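Local coordinates for protein putative metal-sulfur cluster biosynthesis proteins YuaD (Bacillus subtilis, PDB 1ORU) that is of unknown function but carries a MOSC domain and may bind molybdenum and pyridoxal phosphate, at residues A[150-153]-A[154-158]; A[172-175]-A[176-179]. All blocks are in the same frame, centred on the assembly; numbering follows the deposited sequence.

Contact 1. Residues A[150-153]-A[154-158]; sequences ASAF and VRHAL
The carbonyl oxygen of Ala152 is gripped twice by His156, once through the backbone and once through the ring. The main bond comes from His156 N, 2.9 Å from Ala152 O and nearly straight. Beside it, the ring nitrogen ND1 of His156 reaches the same Ala152 O at 3.2 Å. The angle at the hydrogen is only 123° there, and the bond is weak. With His156 CG beside its own backbone N (chi1 -67°), the imidazole lies back toward the preceding turn, where ND1 also comes near Ala152 CB. Arg155 CD lies over the rim of one imidazole face, 4.2 Å above its plane, and the extended chain leads on away from residues 150-153.

These groups lie along helix 149-156, and the same i to i+4 pattern joins Arg155 N to Ser151 O. It also gives a bond of 2.8 Å from Ala157 N to Phe153 O, bent at the hydrogen but with the donor nearly in line with the C=O bond. With that bent bond in place, the methyl of Ala157 lies over the Phe153 ring. Ala157 CB stands 3.8 Å from the centroid of the Phe153 ring, 21° off the normal, in a CH-pi contact displaced toward the rim. The nearest ring atom is Phe153 CE1, 3.5 Å from Ala157 CB. Phe153 CG is anti to the backbone N, and the ring is sent off the buried side of the helix. There it inserts between helix 133-142, met at Pro135 and Ile139, and helix 74-84, met at Ile80 and Met84. Ala157 also touches Ile80, and Lys83 NZ from the same helix hydrogen-bonds His156 O.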
loop_
_atom_site.group_PDB
_atom_site.type_symbol
_atom_site.label_atom_id
_atom_site.label_comp_id
_atom_site.label_asym_id
_atom_site.label_seq_id
_atom_site.Cartn_x
_atom_site.Cartn_y
_atom_site.Cartn_z
ATOM N N ALA A 150 3.700 -28.806 8.149
ATOM C CA ALA A 150 3.891 -27.395 8.475
ATOM C C ALA A 150 4.959 -26.767 7.590
ATOM O O ALA A 150 4.743 -25.707 6.996
ATOM C CB ALA A 150 4.272 -27.234 9.942
ATOM N N SER A 151 6.117 -27.412 7.510
ATOM C CA SER A 151 7.193 -26.891 6.682
ATOM C C SER A 151 6.804 -27.025 5.214
ATOM O O SER A 151 7.209 -26.215 4.379
ATOM C CB SER A 151 8.501 -27.642 6.964
ATOM O OG SER A 151 8.367 -29.028 6.713
ATOM N N ALA A 152 6.001 -28.041 4.905
ATOM C CA ALA A 152 5.554 -28.261 3.536
ATOM C C ALA A 152 4.684 -27.095 3.073
ATOM O O ALA A 152 4.748 -26.677 1.915
ATOM C CB ALA A 152 4.777 -29.571 3.439
ATOM N N PHE A 153 3.869 -26.570 3.982
ATOM C CA PHE A 153 3.001 -25.443 3.655
ATOM C C PHE A 153 3.845 -24.214 3.322
ATOM O O PHE A 153 3.647 -23.582 2.285
ATOM C CB PHE A 153 2.078 -25.122 4.833
ATOM C CG PHE A 153 1.312 -23.843 4.666
ATOM C CD1 PHE A 153 0.226 -23.771 3.800
ATOM C CD2 PHE A 153 1.694 -22.697 5.362
ATOM C CE1 PHE A 153 -0.473 -22.574 3.629
ATOM C CE2 PHE A 153 1.004 -21.496 5.199
ATOM C CZ PHE A 153 -0.082 -21.435 4.330
ATOM N N VAL A 154 4.787 -23.884 4.203
ATOM C CA VAL A 154 5.649 -22.723 3.999
ATOM C C VAL A 154 6.349 -22.779 2.648
ATOM O O VAL A 154 6.516 -21.757 1.976
ATOM C CB VAL A 154 6.711 -22.620 5.108
ATOM C CG1 VAL A 154 7.647 -21.451 4.830
ATOM C CG2 VAL A 154 6.030 -22.429 6.445
ATOM N N ARG A 155 6.745 -23.979 2.250
ATOM C CA ARG A 155 7.436 -24.184 0.984
ATOM C C ARG A 155 6.513 -24.100 -0.232
ATOM O O ARG A 155 6.773 -23.351 -1.172
ATOM C CB ARG A 155 8.129 -25.549 1.002
ATOM C CG ARG A 155 8.882 -25.900 -0.270
ATOM C CD ARG A 155 9.358 -27.345 -0.229
ATOM N NE ARG A 155 10.175 -27.697 -1.388
ATOM C CZ ARG A 155 10.632 -28.921 -1.637
ATOM N NH1 ARG A 155 10.352 -29.920 -0.807
ATOM N NH2 ARG A 155 11.377 -29.147 -2.713
ATOM N N HIS A 156 5.428 -24.866 -0.211
ATOM C CA HIS A 156 4.518 -24.895 -1.345
ATOM C C HIS A 156 3.492 -23.771 -1.457
ATOM O O HIS A 156 2.908 -23.585 -2.519
ATOM C CB HIS A 156 3.805 -26.249 -1.393
ATOM C CG HIS A 156 4.716 -27.397 -1.702
ATOM N ND1 HIS A 156 4.947 -28.426 -0.814
ATOM C CD2 HIS A 156 5.455 -27.677 -2.801
ATOM C CE1 HIS A 156 5.788 -29.290 -1.354
ATOM N NE2 HIS A 156 6.111 -28.858 -2.559
ATOM N N ALA A 157 3.280 -23.019 -0.382
ATOM C CA ALA A 157 2.301 -21.934 -0.406
ATOM C C ALA A 157 2.890 -20.625 -0.935
ATOM O O ALA A 157 2.155 -19.713 -1.318
ATOM C CB ALA A 157 1.725 -21.724 0.992
ATOM N N LEU A 158 4.215 -20.532 -0.953
ATOM C CA LEU A 158 4.876 -19.326 -1.437
ATOM C C LEU A 158 4.423 -18.996 -2.855
ATOM O O LEU A 158 4.495 -19.838 -3.752
ATOM C CB LEU A 158 6.396 -19.502 -1.413
ATOM C CG LEU A 158 7.197 -18.272 -1.854
ATOM C CD1 LEU A 158 6.926 -17.121 -0.898
ATOM C CD2 LEU A 158 8.681 -18.605 -1.877
#

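Contact 2. Residues A[172-175]-A[176-179]; sequences AVYT and GDEI
Asp177 lays its carboxylate across the backbone of Tyr174 and beside the edge of the tyrosine ring, near the ring plane, with Asp177 OD2 3.7 Å from Tyr174 CD2. The two side chains meet within a type II beta turn, Tyr174 to Asp177, that leads strand 171-174 into strand 178-184. The turn is closed by Asp177 N donating to Tyr174 O at 3.0 Å. Gly176, with positive phi (85°), takes the third position of the turn, where it brings no side chain against Thr175 O.

A second bond runs the other way: Tyr174 N donates to Asp177 OD2 at 2.9 Å. It is straight at the hydrogen but meets the carboxylate from above, 64° out of its plane. Asp177 and Tyr174 thus hold each other by a main-chain bond and a side-chain bond of opposite direction. Carboxylate and ring planes stand 72° apart, and Asp177 OD1 lies against Tyr174 CB. The side chain of Asp177 also packs on Phe117 and Pro118 of a neighbouring loop, while Thr175 OG1 hydrogen-bonds Asp29 O.

Each carboxylate oxygen accepts from a water that ties it to a backbone carbonyl, OD2 in addition to Tyr174 N. One water bridges Asp177 OD2 to Ala172 O; the other donates to Asp177 OD1 at 2.7 Å and to Thr175 O at 2.8 Å.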
loop_
_atom_site.group_PDB
_atom_site.type_symbol
_atom_site.label_atom_id
_atom_site.label_comp_id
_atom_site.label_asym_id
_atom_site.label_seq_id
_atom_site.Cartn_x
_atom_site.Cartn_y
_atom_site.Cartn_z
ATOM N N ALA A 172 -20.975 -2.955 3.304
ATOM C CA ALA A 172 -21.259 -4.342 3.665
ATOM C C ALA A 172 -20.953 -5.273 2.499
ATOM O O ALA A 172 -21.110 -4.899 1.337
ATOM C CB ALA A 172 -22.720 -4.491 4.061
ATOM N N VAL A 173 -20.511 -6.486 2.820
ATOM C CA VAL A 173 -20.217 -7.486 1.800
ATOM C C VAL A 173 -21.006 -8.737 2.174
ATOM O O VAL A 173 -21.181 -9.037 3.361
ATOM C CB VAL A 173 -18.693 -7.772 1.699
ATOM C CG1 VAL A 173 -17.976 -6.514 1.208
ATOM C CG2 VAL A 173 -18.125 -8.189 3.055
ATOM N N TYR A 174 -21.490 -9.448 1.158
ATOM C CA TYR A 174 -22.327 -10.629 1.359
ATOM C C TYR A 174 -21.817 -11.862 0.627
ATOM O O TYR A 174 -21.188 -11.756 -0.421
ATOM C CB TYR A 174 -23.745 -10.312 0.878
ATOM C CG TYR A 174 -24.299 -9.013 1.437
ATOM C CD1 TYR A 174 -24.996 -8.991 2.645
ATOM C CD2 TYR A 174 -24.110 -7.806 0.762
ATOM C CE1 TYR A 174 -25.497 -7.793 3.170
ATOM C CE2 TYR A 174 -24.604 -6.603 1.274
ATOM C CZ TYR A 174 -25.298 -6.603 2.479
ATOM O OH TYR A 174 -25.787 -5.412 2.993
ATOM N N THR A 175 -22.107 -13.035 1.178
ATOM C CA THR A 175 -21.685 -14.296 0.566
ATOM C C THR A 175 -22.161 -14.385 -0.889
ATOM O O THR A 175 -23.324 -14.113 -1.186
ATOM C CB THR A 175 -22.264 -15.501 1.340
ATOM O OG1 THR A 175 -21.877 -15.416 2.717
ATOM C CG2 THR A 175 -21.751 -16.810 0.755
ATOM N N GLY A 176 -21.260 -14.758 -1.792
ATOM C CA GLY A 176 -21.626 -14.882 -3.195
ATOM C C GLY A 176 -21.578 -13.603 -4.015
ATOM O O GLY A 176 -21.862 -13.619 -5.216
ATOM N N ASP A 177 -21.231 -12.490 -3.375
ATOM C CA ASP A 177 -21.139 -11.213 -4.073
ATOM C C ASP A 177 -20.232 -11.294 -5.289
ATOM O O ASP A 177 -19.156 -11.886 -5.233
ATOM C CB ASP A 177 -20.567 -10.128 -3.153
ATOM C CG ASP A 177 -21.628 -9.407 -2.354
ATOM O OD1 ASP A 177 -22.829 -9.706 -2.543
ATOM O OD2 ASP A 177 -21.253 -8.529 -1.541
ATOM N N GLU A 178 -20.670 -10.685 -6.384
ATOM C CA GLU A 178 -19.852 -10.638 -7.585
ATOM C C GLU A 178 -18.942 -9.434 -7.332
ATOM O O GLU A 178 -19.411 -8.376 -6.904
ATOM C CB GLU A 178 -20.729 -10.400 -8.814
ATOM C CG GLU A 178 -20.085 -10.820 -10.122
ATOM C CD GLU A 178 -21.009 -10.635 -11.311
ATOM O OE1 GLU A 178 -21.316 -9.473 -11.652
ATOM O OE2 GLU A 178 -21.432 -11.652 -11.898
ATOM N N ILE A 179 -17.642 -9.588 -7.552
ATOM C CA ILE A 179 -16.735 -8.478 -7.315
ATOM C C ILE A 179 -16.090 -7.968 -8.595
ATOM O O ILE A 179 -15.931 -8.705 -9.576
ATOM C CB ILE A 179 -15.628 -8.857 -6.305
ATOM C CG1 ILE A 179 -14.902 -10.130 -6.756
ATOM C CG2 ILE A 179 -16.243 -9.037 -4.930
ATOM C CD1 ILE A 179 -13.701 -10.488 -5.887
HETATM O O HOH W 1 -21.701 -5.869 -1.230
HETATM O O HOH W 2 -24.383 -11.858 -2.448
#

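Overall arrangement
Contact 1 precedes contact 2 along the chain, and strand 163-169 runs between them. Their centres are about 30 Å apart, on opposite sides of the chain's centre, and their nearest atoms about 19 Å apart, with no touch. Residues 150-158 cover most of helix 149-156 and the residues just after it, packed with helices 133-142 and 74-84. Residues 172-179 instead join strand 171-174, paired with strand 30-33, to strand 178-184 of the large mixed sheet, beside strand 5-17. Both belong to the MOSC domain; contact 1 sits among its helices and contact 2 at a strand connection, so they probably stabilise separate parts of the fold.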